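Local coordinates for protein beta-glucuronidase (Dictyoglomus thermophilum, PDB 6XXW) that probably hydrolyses beta-D-glucuronides, releasing glucuronic acid, as a glycoside hydrolase of family 2, at residues D69-V74 and D142-W147; G153-I158 and K168-Y173; K324-L329 and D353-A358. One frame throughout, in Å; residues are numbered along the deposited sequence. Where two conformers were deposited one is given.

In the fold
Contacts 1 and 2 are neighbours in the sugar-binding domain of this family 2 hydrolase. Their centres lie 10 Å apart. The segment 142-147 of contact 1 runs almost directly into 153-158 of contact 2. Trp147 NE1 is 3.2 Å from Glu154 OE1, a probable hydrogen bond, and Leu145 packs on Leu170. Contact 3 belongs to the TIM barrel domain, on the other side of the chain's centre. Its centre is 33 Å from that of contact 1 and 37 Å from that of contact 2. A bound Tris molecule, probably from the crystallisation liquor, lies about 4 Å from the Tyr355 side chain in contact 3.

Contact 1 of 3, residues D69-V74 and D142-W147; sequences DYVGRV and DNTLTW
Asn143 grips the loop before Arg73 with both ends of its side-chain amide. Its OD1 takes the backbone N-H of Gly72 at 2.8 Å from Gly72 N, in the carbonyl plane and nearly straight at 173°. Its ND2 gives a hydrogen to Tyr70 O, 2.9 Å away and close to the amide plane. A chi1 of 63°, with CG between the backbone N and the carbonyl carbon, brings the amide across to the Tyr70-Gly72 backbone, where the two bonds fix its rotation. A weak bond from Asn143 N to Gly72 O adds to the grip. The backbone angles of Gly72 would jam a CB against the preceding carbonyl oxygen.

Asp142 OD1 turns back to its own segment. It accepts from Thr144 N, an Asx turn, and at 2.6 Å from Thr144 OG1 on its syn lone pair. The other oxygen, OD2, sits over one face of the Arg73 guanidinium, 3.5 Å from Arg73 NE. It lies well out of the guanidinium plane and no N-H points at it, so this salt bridge rests on charge alone; the two planes are 68° apart. Arg73 NH1 has its stronger partner in Glu44. Val71 CG1 lies 3.8 Å from Thr144 OG1.

Arg73 and Asp142 form an antiparallel non-hydrogen-bonded pair, where strand 73-81 begins beside the end of strand 134-142. Tyr70 packs on strand 32-43, and Val71 touches Leu170 of strand 168-172.

Contact 2 of 3, residues G153-I158 and K168-Y173; sequences GELKVI and KVLNYY
Gly153 passes close to the opposite strand, its CA 3.2 Å from Asn171 O. A CB here would clash with that oxygen. The two strands form an antiparallel beta hairpin.

Glu154 pairs with Asn171 through two backbone bonds, and Glu154 N reaches Asn171 O at 2.8 Å. Its side chain was modelled in two conformers, and its contacts are tentative. In the one described here it rises between the backbone N and the carbonyl carbon, chi1 39°, then runs extended. OE2 of this conformer comes to the edge of the Tyr173 ring, near the ring plane, and accepts a weak bond from Tyr173 OH at 3.4 Å. The same oxygen forms a salt bridge with Lys156 NZ.

Leu155 points to the face that also carries Leu170 and Lys168. Its CB meets Leu170 CD1 at 4.2 Å, while its CD2 lies 4.0 Å from Lys168 CE. The lysine thus lends its aliphatic chain to the leucine.

Lys156 forms the next hydrogen-bonded pair, with Val169. Lys156 N to Val169 O is 2.7 Å, a straight bond at 174°. On the face shared with Glu154, its side chain crosses that of Asn171 at about a right angle. Its CD passes close to Asn171 ND2, an approach so tight that its detail is doubtful. The extended chain carries NZ on toward Glu154 OE2.

Ile158 lies beyond the strand. Its CD1 closes on Val169 CG2 at 3.8 Å.

The hairpin is a two-stranded sheet of its own on the surface of the chain. Leu145 of the preceding loop packs on Tyr172. Tyr172 also stacks with Phe174 and makes a cation-pi contact with Lys558, and Tyr173 touches Leu370.

Contact 3 of 3, residues K324-L329 and D353-A358; sequences KDFNLL and DQYGIA
Tyr355 and Phe326 carry this contact between two neighbouring helices of the TIM barrel, 319-332 and 346-355. Both side chains point toward the opposite segment. They meet through a CH-pi contact. Phe326 CB stands over the centre of the Tyr355 ring, 3.5 Å from the centroid and only 6° off the ring normal. The two rings are slid apart, with planes nearly parallel and centroids 5.2 Å from each other. The backbone of Phe326 puts CB over the tyrosine face. A chi1 of -81°, with CG anti to the carbonyl carbon, swings the phenyl ring off to the side, and the rings barely overlap.

Ile357 packs against the same phenylalanine. Its CG1 comes to the edge of the Phe326 ring, in plane, 4.0 Å from Phe326 CD1. Its CG2 branch meets Leu329 CD1 at 4.2 Å. Gly356 ends helix 346-355 with a positive phi. The chain then leads through Ile357 into strand 358-362.

Phe337 of strand 336-338 touches Phe326, Leu329 and Ile357. Helix 319-332 also faces the second subunit: Asn327 ND2 bonds to Ile61 O of that subunit, and Tyr355 packs on its Leu51. Asn327 thus joins the helix pair to the subunit interface.

With a leucine in place of Tyr355, which has neither ring nor hydroxyl, Phe326 CB would probably lose its close packing and Asn327 OD1 this partner, leaving the amide freer to turn.

The hydroxyl bond is short. Tyr355 OH gives its hydrogen to Asn327 OD1 at 2.6 Å, approaching from above the carbonyl plane, 39° out of it.

Contact 1 of 3, residues D69-V74 and D142-W147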
loop_
_atom_site.group_PDB
_atom_site.type_symbol
_atom_site.label_atom_id
_atom_site.label_comp_id
_atom_site.label_asym_id
_atom_site.label_seq_id
_atom_site.Cartn_x
_atom_site.Cartn_y
_atom_site.Cartn_z
ATOM N N ASP A 69 7.172 16.283 -19.417
ATOM C CA ASP A 69 8.548 16.716 -19.227
ATOM C C ASP A 69 8.932 17.837 -20.180
ATOM O O ASP A 69 10.126 18.099 -20.378
ATOM C CB ASP A 69 9.492 15.528 -19.397
ATOM C CG ASP A 69 9.236 14.432 -18.372
ATOM O OD1 ASP A 69 8.692 14.743 -17.279
ATOM O OD2 ASP A 69 9.575 13.266 -18.664
ATOM N N TYR A 70 7.941 18.512 -20.758
ATOM C CA TYR A 70 8.201 19.540 -21.758
ATOM C C TYR A 70 8.943 20.723 -21.151
ATOM O O TYR A 70 8.701 21.103 -20.003
ATOM C CB TYR A 70 6.876 20.003 -22.366
ATOM C CG TYR A 70 6.998 21.035 -23.461
ATOM C CD1 TYR A 70 7.320 20.657 -24.753
ATOM C CD2 TYR A 70 6.772 22.387 -23.205
ATOM C CE1 TYR A 70 7.422 21.593 -25.773
ATOM C CE2 TYR A 70 6.886 23.342 -24.226
ATOM C CZ TYR A 70 7.205 22.927 -25.506
ATOM O OH TYR A 70 7.311 23.837 -26.535
ATOM N N VAL A 71 9.865 21.302 -21.925
ATOM C CA VAL A 71 10.566 22.524 -21.547
ATOM C C VAL A 71 10.525 23.467 -22.739
ATOM O O VAL A 71 11.008 23.123 -23.825
ATOM C CB VAL A 71 12.030 22.279 -21.115
ATOM C CG1 VAL A 71 12.715 23.612 -20.842
ATOM C CG2 VAL A 71 12.103 21.407 -19.862
ATOM N N GLY A 72 9.954 24.649 -22.537
ATOM C CA GLY A 72 9.784 25.591 -23.625
ATOM C C GLY A 72 8.476 26.345 -23.525
ATOM O O GLY A 72 7.920 26.483 -22.434
ATOM N N ARG A 73 7.968 26.814 -24.655
ATOM C CA ARG A 73 6.792 27.672 -24.690
ATOM C C ARG A 73 5.545 26.862 -25.007
ATOM O O ARG A 73 5.562 25.983 -25.870
ATOM C CB ARG A 73 6.974 28.785 -25.727
ATOM C CG ARG A 73 8.030 29.797 -25.304
ATOM C CD ARG A 73 8.237 30.910 -26.324
ATOM N NE ARG A 73 9.456 31.662 -26.036
ATOM C CZ ARG A 73 10.652 31.385 -26.561
ATOM N NH1 ARG A 73 10.802 30.367 -27.399
ATOM N NH2 ARG A 73 11.709 32.128 -26.248
ATOM N N VAL A 74 4.460 27.160 -24.294
ATOM C CA VAL A 74 3.159 26.589 -24.603
ATOM C C VAL A 74 2.193 27.754 -24.780
ATOM O O VAL A 74 2.467 28.881 -24.367
ATOM C CB VAL A 74 2.665 25.600 -23.524
ATOM C CG1 VAL A 74 3.752 24.530 -23.251
ATOM C CG2 VAL A 74 2.287 26.338 -22.245
ATOM N N ASP A 142 6.200 30.164 -20.656
ATOM C CA ASP A 142 7.508 29.547 -20.868
ATOM C C ASP A 142 8.004 29.071 -19.511
ATOM O O ASP A 142 8.067 29.864 -18.567
ATOM C CB ASP A 142 8.477 30.562 -21.496
ATOM C CG ASP A 142 9.775 29.928 -22.017
ATOM O OD1 ASP A 142 10.166 28.836 -21.574
ATOM O OD2 ASP A 142 10.427 30.548 -22.876
ATOM N N ASN A 143 8.316 27.774 -19.398
ATOM C CA ASN A 143 8.779 27.213 -18.135
ATOM C C ASN A 143 10.294 27.064 -18.080
ATOM O O ASN A 143 10.813 26.446 -17.143
ATOM C CB ASN A 143 8.105 25.857 -17.861
ATOM C CG ASN A 143 8.453 24.815 -18.893
ATOM O OD1 ASN A 143 9.085 25.125 -19.897
ATOM N ND2 ASN A 143 8.053 23.561 -18.647
ATOM N N THR A 144 11.012 27.631 -19.050
ATOM C CA THR A 144 12.467 27.551 -19.079
ATOM C C THR A 144 13.044 28.401 -17.954
ATOM O O THR A 144 12.840 29.616 -17.922
ATOM C CB THR A 144 12.983 28.044 -20.430
ATOM O OG1 THR A 144 12.312 27.326 -21.476
ATOM C CG2 THR A 144 14.487 27.805 -20.544
ATOM N N LEU A 145 13.773 27.779 -17.039
ATOM C CA LEU A 145 14.384 28.537 -15.953
ATOM C C LEU A 145 15.716 29.143 -16.389
ATOM O O LEU A 145 16.391 28.636 -17.293
ATOM C CB LEU A 145 14.597 27.640 -14.733
ATOM C CG LEU A 145 13.331 27.017 -14.140
ATOM C CD1 LEU A 145 13.672 25.810 -13.268
ATOM C CD2 LEU A 145 12.566 28.064 -13.356
ATOM N N THR A 146 16.087 30.248 -15.733
ATOM C CA THR A 146 17.388 30.882 -15.897
ATOM C C THR A 146 17.920 31.272 -14.524
ATOM O O THR A 146 17.213 31.192 -13.515
ATOM C CB THR A 146 17.324 32.135 -16.782
ATOM O OG1 THR A 146 16.693 33.189 -16.047
ATOM C CG2 THR A 146 16.553 31.871 -18.071
ATOM N N TRP A 147 19.172 31.737 -14.481
ATOM C CA TRP A 147 19.708 32.147 -13.192
ATOM C C TRP A 147 19.219 33.513 -12.736
ATOM O O TRP A 147 19.521 33.901 -11.602
ATOM C CB TRP A 147 21.247 32.127 -13.208
ATOM C CG TRP A 147 21.757 30.753 -12.925
ATOM C CD1 TRP A 147 22.274 29.873 -13.831
ATOM C CD2 TRP A 147 21.757 30.078 -11.662
ATOM N NE1 TRP A 147 22.609 28.697 -13.207
ATOM C CE2 TRP A 147 22.298 28.794 -11.877
ATOM C CE3 TRP A 147 21.365 30.441 -10.369
ATOM C CZ2 TRP A 147 22.457 27.870 -10.847
ATOM C CZ3 TRP A 147 21.517 29.519 -9.345
ATOM C CH2 TRP A 147 22.060 28.249 -9.592
#

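Contact 2 of 3, residues G153-I158 and K168-Y173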
loop_
_atom_site.group_PDB
_atom_site.type_symbol
_atom_site.label_atom_id
_atom_site.label_comp_id
_atom_site.label_asym_id
_atom_site.label_seq_id
_atom_site.Cartn_x
_atom_site.Cartn_y
_atom_site.Cartn_z
ATOM N N GLY A 153 17.279 28.192 -12.326
ATOM C CA GLY A 153 17.690 26.939 -12.928
ATOM C C GLY A 153 18.411 27.264 -14.212
ATOM O O GLY A 153 18.643 28.430 -14.534
ATOM N N GLU A 154 18.738 26.216 -14.966
ATOM C CA GLU A 154 19.527 26.406 -16.176
ATOM C C GLU A 154 19.277 25.262 -17.146
ATOM O O GLU A 154 19.276 24.093 -16.749
ATOM C CB GLU A 154 21.023 26.509 -15.847
ATOM C CG GLU A 154 21.493 25.565 -14.752
ATOM C CD GLU A 154 22.969 25.746 -14.407
ATOM O OE1 GLU A 154 23.680 26.443 -15.166
ATOM O OE2 GLU A 154 23.425 25.167 -13.393
ATOM N N LEU A 155 19.052 25.606 -18.410
ATOM C CA LEU A 155 18.921 24.602 -19.451
ATOM C C LEU A 155 20.321 24.237 -19.923
ATOM O O LEU A 155 21.119 25.120 -20.247
ATOM C CB LEU A 155 18.062 25.139 -20.600
ATOM C CG LEU A 155 17.647 24.158 -21.703
ATOM C CD1 LEU A 155 16.789 23.041 -21.135
ATOM C CD2 LEU A 155 16.908 24.897 -22.817
ATOM N N LYS A 156 20.647 22.952 -19.915
ATOM C CA LYS A 156 21.984 22.518 -20.283
ATOM C C LYS A 156 21.926 21.540 -21.442
ATOM O O LYS A 156 21.052 20.667 -21.492
ATOM C CB LYS A 156 22.722 21.886 -19.105
ATOM C CG LYS A 156 23.088 22.873 -18.004
ATOM C CD LYS A 156 23.939 22.180 -16.944
ATOM C CE LYS A 156 24.299 23.121 -15.808
ATOM N NZ LYS A 156 25.167 22.474 -14.772
ATOM N N VAL A 157 22.870 21.707 -22.366
ATOM C CA VAL A 157 23.041 20.824 -23.513
ATOM C C VAL A 157 23.950 19.679 -23.098
ATOM O O VAL A 157 24.982 19.894 -22.450
ATOM C CB VAL A 157 23.632 21.591 -24.709
ATOM C CG1 VAL A 157 23.975 20.640 -25.842
ATOM C CG2 VAL A 157 22.663 22.667 -25.180
ATOM N N ILE A 158 23.558 18.456 -23.439
ATOM C CA ILE A 158 24.328 17.263 -23.099
ATOM C C ILE A 158 24.465 16.465 -24.392
ATOM O O ILE A 158 23.613 15.635 -24.720
ATOM C CB ILE A 158 23.672 16.425 -21.994
ATOM C CG1 ILE A 158 23.360 17.294 -20.768
ATOM C CG2 ILE A 158 24.577 15.258 -21.621
ATOM C CD1 ILE A 158 23.224 16.523 -19.466
ATOM N N LYS A 168 18.758 17.676 -24.125
ATOM C CA LYS A 168 18.906 18.808 -23.224
ATOM C C LYS A 168 18.188 18.513 -21.916
ATOM O O LYS A 168 17.248 17.717 -21.875
ATOM C CB LYS A 168 18.387 20.107 -23.866
ATOM C CG LYS A 168 16.873 20.223 -23.966
ATOM C CD LYS A 168 16.480 21.392 -24.868
ATOM C CE LYS A 168 15.062 21.865 -24.578
ATOM N NZ LYS A 168 14.049 20.830 -24.943
ATOM N N VAL A 169 18.676 19.119 -20.832
ATOM C CA VAL A 169 18.076 18.945 -19.514
ATOM C C VAL A 169 17.883 20.319 -18.885
ATOM O O VAL A 169 18.704 21.222 -19.073
ATOM C CB VAL A 169 18.919 18.032 -18.592
ATOM C CG1 VAL A 169 19.090 16.645 -19.205
ATOM C CG2 VAL A 169 20.281 18.655 -18.273
ATOM N N LEU A 170 16.776 20.491 -18.170
ATOM C CA LEU A 170 16.589 21.673 -17.342
ATOM C C LEU A 170 17.059 21.307 -15.948
ATOM O O LEU A 170 16.426 20.493 -15.269
ATOM C CB LEU A 170 15.132 22.125 -17.337
ATOM C CG LEU A 170 14.856 23.441 -16.617
ATOM C CD1 LEU A 170 15.534 24.591 -17.337
ATOM C CD2 LEU A 170 13.334 23.678 -16.501
ATOM N N ASN A 171 18.182 21.867 -15.531
ATOM C CA ASN A 171 18.683 21.615 -14.193
ATOM C C ASN A 171 18.137 22.662 -13.235
ATOM O O ASN A 171 18.037 23.845 -13.575
ATOM C CB ASN A 171 20.213 21.623 -14.167
ATOM C CG ASN A 171 20.806 20.352 -14.773
ATOM O OD1 ASN A 171 20.187 19.284 -14.741
ATOM N ND2 ASN A 171 21.997 20.463 -15.326
ATOM N N TYR A 172 17.785 22.213 -12.036
ATOM C CA TYR A 172 17.344 23.107 -10.981
ATOM C C TYR A 172 17.500 22.389 -9.650
ATOM O O TYR A 172 17.524 21.156 -9.582
ATOM C CB TYR A 172 15.906 23.589 -11.193
ATOM C CG TYR A 172 14.827 22.533 -11.344
ATOM C CD1 TYR A 172 14.538 21.990 -12.587
ATOM C CD2 TYR A 172 14.036 22.141 -10.259
ATOM C CE1 TYR A 172 13.521 21.055 -12.753
ATOM C CE2 TYR A 172 13.002 21.196 -10.413
ATOM C CZ TYR A 172 12.750 20.666 -11.672
ATOM O OH TYR A 172 11.745 19.735 -11.869
ATOM N N TYR A 173 17.617 23.183 -8.592
ATOM C CA TYR A 173 18.120 22.707 -7.313
ATOM C C TYR A 173 17.135 22.957 -6.186
ATOM O O TYR A 173 17.497 22.828 -5.013
ATOM C CB TYR A 173 19.487 23.361 -7.035
ATOM C CG TYR A 173 20.415 23.123 -8.202
ATOM C CD1 TYR A 173 21.135 21.938 -8.305
ATOM C CD2 TYR A 173 20.507 24.042 -9.242
ATOM C CE1 TYR A 173 21.964 21.702 -9.391
ATOM C CE2 TYR A 173 21.327 23.811 -10.331
ATOM C CZ TYR A 173 22.052 22.641 -10.398
ATOM O OH TYR A 173 22.868 22.406 -11.481
#

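Contact 3 of 3, residues K324-L329 and D353-A358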
loop_
_atom_site.group_PDB
_atom_site.type_symbol
_atom_site.label_atom_id
_atom_site.label_comp_id
_atom_site.label_asym_id
_atom_site.label_seq_id
_atom_site.Cartn_x
_atom_site.Cartn_y
_atom_site.Cartn_z
ATOM N N LYS A 324 -10.576 22.156 2.258
ATOM C CA LYS A 324 -10.169 20.919 2.927
ATOM C C LYS A 324 -8.905 21.127 3.760
ATOM O O LYS A 324 -8.818 20.671 4.906
ATOM C CB LYS A 324 -9.945 19.817 1.895
ATOM C CG LYS A 324 -9.507 18.502 2.513
ATOM C CD LYS A 324 -10.540 18.006 3.524
ATOM C CE LYS A 324 -10.415 16.497 3.740
ATOM N NZ LYS A 324 -11.547 15.944 4.556
ATOM N N ASP A 325 -7.920 21.836 3.204
ATOM C CA ASP A 325 -6.649 22.003 3.905
ATOM C C ASP A 325 -6.839 22.829 5.173
ATOM O O ASP A 325 -6.255 22.521 6.218
ATOM C CB ASP A 325 -5.620 22.670 2.985
ATOM C CG ASP A 325 -4.982 21.699 1.977
ATOM O OD1 ASP A 325 -5.316 20.488 1.977
ATOM O OD2 ASP A 325 -4.130 22.155 1.173
ATOM N N PHE A 326 -7.657 23.886 5.105
ATOM C CA PHE A 326 -7.876 24.694 6.299
ATOM C C PHE A 326 -8.677 23.937 7.355
ATOM O O PHE A 326 -8.438 24.105 8.556
ATOM C CB PHE A 326 -8.553 26.018 5.923
ATOM C CG PHE A 326 -7.577 27.039 5.410
ATOM C CD1 PHE A 326 -6.816 27.792 6.290
ATOM C CD2 PHE A 326 -7.355 27.182 4.048
ATOM C CE1 PHE A 326 -5.893 28.700 5.821
ATOM C CE2 PHE A 326 -6.426 28.087 3.574
ATOM C CZ PHE A 326 -5.694 28.849 4.460
ATOM N N ASN A 327 -9.634 23.108 6.941
ATOM C CA ASN A 327 -10.347 22.300 7.931
ATOM C C ASN A 327 -9.409 21.303 8.599
ATOM O O ASN A 327 -9.530 21.028 9.801
ATOM C CB ASN A 327 -11.527 21.591 7.272
ATOM C CG ASN A 327 -12.605 22.563 6.869
ATOM O OD1 ASN A 327 -12.713 23.639 7.452
ATOM N ND2 ASN A 327 -13.382 22.217 5.855
ATOM N N LEU A 328 -8.446 20.777 7.842
ATOM C CA LEU A 328 -7.445 19.892 8.437
ATOM C C LEU A 328 -6.521 20.654 9.379
ATOM O O LEU A 328 -6.156 20.144 10.445
ATOM C CB LEU A 328 -6.638 19.198 7.338
ATOM C CG LEU A 328 -7.340 18.080 6.556
ATOM C CD1 LEU A 328 -6.515 17.686 5.304
ATOM C CD2 LEU A 328 -7.596 16.879 7.451
ATOM N N LEU A 329 -6.136 21.878 9.009
ATOM C CA LEU A 329 -5.320 22.698 9.903
ATOM C C LEU A 329 -6.023 22.915 11.239
ATOM O O LEU A 329 -5.407 22.809 12.309
ATOM C CB LEU A 329 -5.001 24.043 9.236
ATOM C CG LEU A 329 -3.937 24.064 8.122
ATOM C CD1 LEU A 329 -3.722 25.524 7.603
ATOM C CD2 LEU A 329 -2.635 23.469 8.605
ATOM N N ASP A 353 -7.264 34.435 6.507
ATOM C CA ASP A 353 -7.944 35.513 7.234
ATOM C C ASP A 353 -9.217 35.006 7.911
ATOM O O ASP A 353 -9.499 35.345 9.068
ATOM C CB ASP A 353 -8.313 36.676 6.290
ATOM C CG ASP A 353 -7.100 37.379 5.640
ATOM O OD1 ASP A 353 -5.927 37.243 6.102
ATOM O OD2 ASP A 353 -7.348 38.114 4.642
ATOM N N GLN A 354 -10.024 34.226 7.183
ATOM C CA GLN A 354 -11.292 33.721 7.719
ATOM C C GLN A 354 -11.080 32.701 8.828
ATOM O O GLN A 354 -11.838 32.668 9.807
ATOM C CB GLN A 354 -12.123 33.100 6.598
ATOM C CG GLN A 354 -12.566 34.110 5.531
ATOM C CD GLN A 354 -13.741 34.925 5.991
ATOM O OE1 GLN A 354 -14.549 34.452 6.797
ATOM N NE2 GLN A 354 -13.853 36.163 5.490
ATOM N N TYR A 355 -10.084 31.832 8.675
ATOM C CA TYR A 355 -9.881 30.742 9.615
ATOM C C TYR A 355 -9.002 31.130 10.801
ATOM O O TYR A 355 -8.964 30.395 11.788
ATOM C CB TYR A 355 -9.244 29.547 8.891
ATOM C CG TYR A 355 -10.217 28.617 8.190
ATOM C CD1 TYR A 355 -10.683 27.466 8.825
ATOM C CD2 TYR A 355 -10.653 28.874 6.891
ATOM C CE1 TYR A 355 -11.568 26.603 8.194
ATOM C CE2 TYR A 355 -11.535 28.011 6.241
ATOM C CZ TYR A 355 -11.996 26.878 6.907
ATOM O OH TYR A 355 -12.873 26.007 6.290
ATOM N N GLY A 356 -8.283 32.244 10.727
ATOM C CA GLY A 356 -7.386 32.626 11.807
ATOM C C GLY A 356 -6.135 31.776 11.850
ATOM O O GLY A 356 -5.795 31.187 12.880
ATOM N N ILE A 357 -5.445 31.698 10.718
ATOM C CA ILE A 357 -4.187 30.979 10.592
ATOM C C ILE A 357 -3.109 32.003 10.267
ATOM O O ILE A 357 -3.256 32.784 9.324
ATOM C CB ILE A 357 -4.259 29.892 9.503
ATOM C CG1 ILE A 357 -5.350 28.858 9.835
ATOM C CG2 ILE A 357 -2.865 29.255 9.281
ATOM C CD1 ILE A 357 -5.022 27.936 11.019
ATOM N N ALA A 358 -2.045 32.019 11.063
ATOM C CA ALA A 358 -0.960 32.962 10.851
ATOM C C ALA A 358 -0.065 32.447 9.736
ATOM O O ALA A 358 0.296 31.268 9.716
ATOM C CB ALA A 358 -0.161 33.155 12.142
#